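Local coordinates for 5'-AMP-activated protein kinase subunit beta (Schizosaccharomyces pombe, PDB 2QRD) that serves as the beta subunit of AMP-activated protein kinase, probably holding the heterotrimer together and steering its location and substrate choice when glucose is limiting, at residues V59-L64 with S77-Y82. Numbering follows the deposited sequence.
Sequences VLLNHL and SATTRY
Asn62 and Thr79 are joined by a backbone hydrogen bond between the loop 59-64 and the strand 77-82: the Asn62 N-H points nearly straight at Thr79 O (2.7 Å, 161° at the hydrogen). Next to it the Asn62 amide lies across Thr80, OD1 2.9 Å from OG1, while ND2 comes within 3.7 Å of Ala78 CB. A chi1 of -162° turns Thr80 OG1 away from its backbone N, to where it meets Asn62 OD1 and is hydrogen-bonded to Lys118 O of the kinase subunit ssp2. Within the subunit-interaction domain, the loop runs roughly antiparallel to the middle strand of a three-stranded sheet, just before the strand 65-67 begins. Where direct backbone pairing lapses, a water fills in, donating to Leu60 O and His63 O and accepting from Thr79 N (2.9 Å). With an alanine in place of Asn62, the backbone bond could persist, but Ala78 and Thr80 would probably lose the amide that covers them, as would Ser120 of ssp2 its weak bond to ND2. Packing thins toward Arg81: Leu61 CD1 still meets Thr79 CG2 at 3.7 Å, whereas CD2 touches just the end of the solvent-exposed arginine, 3.5 Å from NH2, approaching the guanidinium at a slant.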
ATOM      1  N   VAL B  59     -22.778  -8.248  -2.193  1.00 57.49           N
ATOM      2  CA  VAL B  59     -23.668  -7.097  -1.998  1.00 57.01           C
ATOM      3  C   VAL B  59     -22.996  -5.891  -1.309  1.00 56.64           C
ATOM      4  O   VAL B  59     -23.567  -4.806  -1.327  1.00 57.08           O
ATOM      5  CB  VAL B  59     -25.053  -7.440  -1.324  1.00 57.31           C
ATOM      6  CG1 VAL B  59     -25.845  -8.483  -2.136  1.00 56.08           C
ATOM      7  CG2 VAL B  59     -24.877  -7.859   0.129  1.00 57.89           C
ATOM      8  N   LEU B  60     -21.811  -6.070  -0.716  1.00 55.58           N
ATOM      9  CA  LEU B  60     -21.143  -4.986   0.017  1.00 54.77           C
ATOM     10  C   LEU B  60     -19.968  -4.371  -0.746  1.00 54.64           C
ATOM     11  O   LEU B  60     -19.136  -3.641  -0.178  1.00 55.32           O
ATOM     12  CB  LEU B  60     -20.681  -5.462   1.396  1.00 54.57           C
ATOM     13  CG  LEU B  60     -21.721  -6.080   2.344  1.00 54.47           C
ATOM     14  CD1 LEU B  60     -21.047  -6.710   3.571  1.00 50.29           C
ATOM     15  CD2 LEU B  60     -22.778  -5.050   2.737  1.00 53.40           C
ATOM     16  N   LEU B  61     -19.903  -4.681  -2.031  1.00 53.87           N
ATOM     17  CA  LEU B  61     -18.993  -4.041  -2.961  1.00 53.12           C
ATOM     18  C   LEU B  61     -19.243  -2.518  -3.096  1.00 53.09           C
ATOM     19  O   LEU B  61     -20.381  -2.059  -3.241  1.00 52.92           O
ATOM     20  CB  LEU B  61     -19.078  -4.748  -4.320  1.00 52.89           C
ATOM     21  CG  LEU B  61     -18.019  -5.823  -4.637  1.00 52.20           C
ATOM     22  CD1 LEU B  61     -17.427  -6.492  -3.407  1.00 50.85           C
ATOM     23  CD2 LEU B  61     -18.577  -6.860  -5.584  1.00 51.60           C
ATOM     24  N   ASN B  62     -18.156  -1.757  -3.031  1.00 52.50           N
ATOM     25  CA  ASN B  62     -18.171  -0.295  -3.078  1.00 52.62           C
ATOM     26  C   ASN B  62     -19.171   0.398  -2.148  1.00 51.38           C
ATOM     27  O   ASN B  62     -19.767   1.404  -2.484  1.00 51.90           O
ATOM     28  CB  ASN B  62     -18.163   0.229  -4.529  1.00 53.29           C
ATOM     29  CG  ASN B  62     -16.821  -0.077  -5.272  1.00 55.47           C
ATOM     30  OD1 ASN B  62     -16.830  -0.612  -6.381  1.00 58.73           O
ATOM     31  ND2 ASN B  62     -15.683   0.233  -4.639  1.00 56.61           N
ATOM     32  N   HIS B  63     -19.326  -0.178  -0.960  1.00 50.49           N
ATOM     33  CA  HIS B  63     -19.876   0.505   0.201  1.00 48.57           C
ATOM     34  C   HIS B  63     -18.724   1.083   1.002  1.00 48.34           C
ATOM     35  O   HIS B  63     -17.730   0.412   1.271  1.00 47.93           O
ATOM     36  CB  HIS B  63     -20.670  -0.470   1.085  1.00 48.54           C
ATOM     37  CG  HIS B  63     -22.005  -0.844   0.521  1.00 45.96           C
ATOM     38  ND1 HIS B  63     -23.183  -0.291   0.972  1.00 45.20           N
ATOM     39  CD2 HIS B  63     -22.347  -1.693  -0.471  1.00 42.94           C
ATOM     40  CE1 HIS B  63     -24.197  -0.782   0.283  1.00 43.14           C
ATOM     41  NE2 HIS B  63     -23.715  -1.630  -0.605  1.00 43.74           N
ATOM     42  N   LEU B  64     -18.858   2.345   1.386  1.00 48.31           N
ATOM     43  CA  LEU B  64     -17.857   2.985   2.193  1.00 47.47           C
ATOM     44  C   LEU B  64     -17.757   2.334   3.602  1.00 48.08           C
ATOM     45  O   LEU B  64     -18.779   2.170   4.288  1.00 48.79           O
ATOM     46  CB  LEU B  64     -18.164   4.492   2.303  1.00 47.05           C
ATOM     47  CG  LEU B  64     -17.453   5.264   3.433  1.00 45.77           C
ATOM     48  CD1 LEU B  64     -15.956   5.386   3.136  1.00 45.91           C
ATOM     49  CD2 LEU B  64     -18.067   6.623   3.664  1.00 46.89           C
ATOM     50  N   SER B  77     -12.375   3.088   3.334  1.00 52.77           N
ATOM     51  CA  SER B  77     -12.141   1.931   2.477  1.00 53.07           C
ATOM     52  C   SER B  77     -13.347   1.527   1.675  1.00 53.11           C
ATOM     53  O   SER B  77     -14.477   1.847   2.020  1.00 53.09           O
ATOM     54  CB  SER B  77     -11.636   0.718   3.259  1.00 54.18           C
ATOM     55  OG  SER B  77     -12.482   0.369   4.348  1.00 56.86           O
ATOM     56  N   ALA B  78     -13.094   0.826   0.580  1.00 53.18           N
ATOM     57  CA  ALA B  78     -14.167   0.175  -0.140  1.00 53.24           C
ATOM     58  C   ALA B  78     -13.591  -1.058  -0.834  1.00 52.70           C
ATOM     59  O   ALA B  78     -12.396  -1.121  -1.063  1.00 52.33           O
ATOM     60  CB  ALA B  78     -14.849   1.142  -1.117  1.00 52.44           C
ATOM     61  N   THR B  79     -14.440  -2.046  -1.099  1.00 53.34           N
ATOM     62  CA  THR B  79     -14.027  -3.294  -1.740  1.00 53.58           C
ATOM     63  C   THR B  79     -14.557  -3.272  -3.126  1.00 53.26           C
ATOM     64  O   THR B  79     -15.690  -2.901  -3.352  1.00 54.84           O
ATOM     65  CB  THR B  79     -14.546  -4.554  -0.988  1.00 53.53           C
ATOM     66  OG1 THR B  79     -13.923  -4.619   0.298  1.00 54.68           O
ATOM     67  CG2 THR B  79     -14.187  -5.848  -1.734  1.00 52.26           C
ATOM     68  N   THR B  80     -13.733  -3.644  -4.077  1.00 53.24           N
ATOM     69  CA  THR B  80     -14.196  -3.716  -5.454  1.00 52.43           C
ATOM     70  C   THR B  80     -13.603  -4.956  -6.126  1.00 51.97           C
ATOM     71  O   THR B  80     -12.600  -5.492  -5.647  1.00 52.56           O
ATOM     72  CB  THR B  80     -13.913  -2.381  -6.227  1.00 52.45           C
ATOM     73  OG1 THR B  80     -14.735  -2.348  -7.381  1.00 53.62           O
ATOM     74  CG2 THR B  80     -12.440  -2.220  -6.675  1.00 51.40           C
ATOM     75  N   ARG B  81     -14.244  -5.411  -7.192  1.00 51.11           N
ATOM     76  CA  ARG B  81     -13.775  -6.528  -8.011  1.00 51.42           C
ATOM     77  C   ARG B  81     -12.812  -6.001  -9.072  1.00 50.45           C
ATOM     78  O   ARG B  81     -13.114  -5.024  -9.762  1.00 50.23           O
ATOM     79  CB  ARG B  81     -14.971  -7.222  -8.711  1.00 50.81           C
ATOM     80  CG  ARG B  81     -14.757  -8.702  -9.088  1.00 52.83           C
ATOM     81  CD  ARG B  81     -15.981  -9.386  -9.752  1.00 53.04           C
ATOM     82  NE  ARG B  81     -17.287  -8.973  -9.211  1.00 59.92           N
ATOM     83  CZ  ARG B  81     -18.087  -9.708  -8.417  1.00 60.83           C
ATOM     84  NH1 ARG B  81     -17.744 -10.927  -8.034  1.00 62.11           N
ATOM     85  NH2 ARG B  81     -19.261  -9.228  -8.015  1.00 61.82           N
ATOM     86  N   TYR B  82     -11.649  -6.635  -9.177  1.00 49.91           N
ATOM     87  CA  TYR B  82     -10.710  -6.388 -10.254  1.00 48.72           C
ATOM     88  C   TYR B  82     -10.577  -7.701 -11.021  1.00 49.57           C
ATOM     89  O   TYR B  82      -9.877  -8.603 -10.581  1.00 50.32           O
ATOM     90  CB  TYR B  82      -9.345  -5.840  -9.742  1.00 47.67           C
ATOM     91  CG  TYR B  82      -8.403  -5.520 -10.883  1.00 46.84           C
ATOM     92  CD1 TYR B  82      -8.572  -4.362 -11.651  1.00 44.40           C
ATOM     93  CD2 TYR B  82      -7.402  -6.435 -11.270  1.00 45.45           C
ATOM     94  CE1 TYR B  82      -7.732  -4.089 -12.728  1.00 46.87           C
ATOM     95  CE2 TYR B  82      -6.587  -6.199 -12.379  1.00 44.34           C
ATOM     96  CZ  TYR B  82      -6.749  -5.029 -13.098  1.00 46.69           C
ATOM     97  OH  TYR B  82      -5.932  -4.783 -14.174  1.00 45.30           O
TER
HETATM   98  O   HOH W   1     -17.101  -1.911   0.121  1.00 32.29           O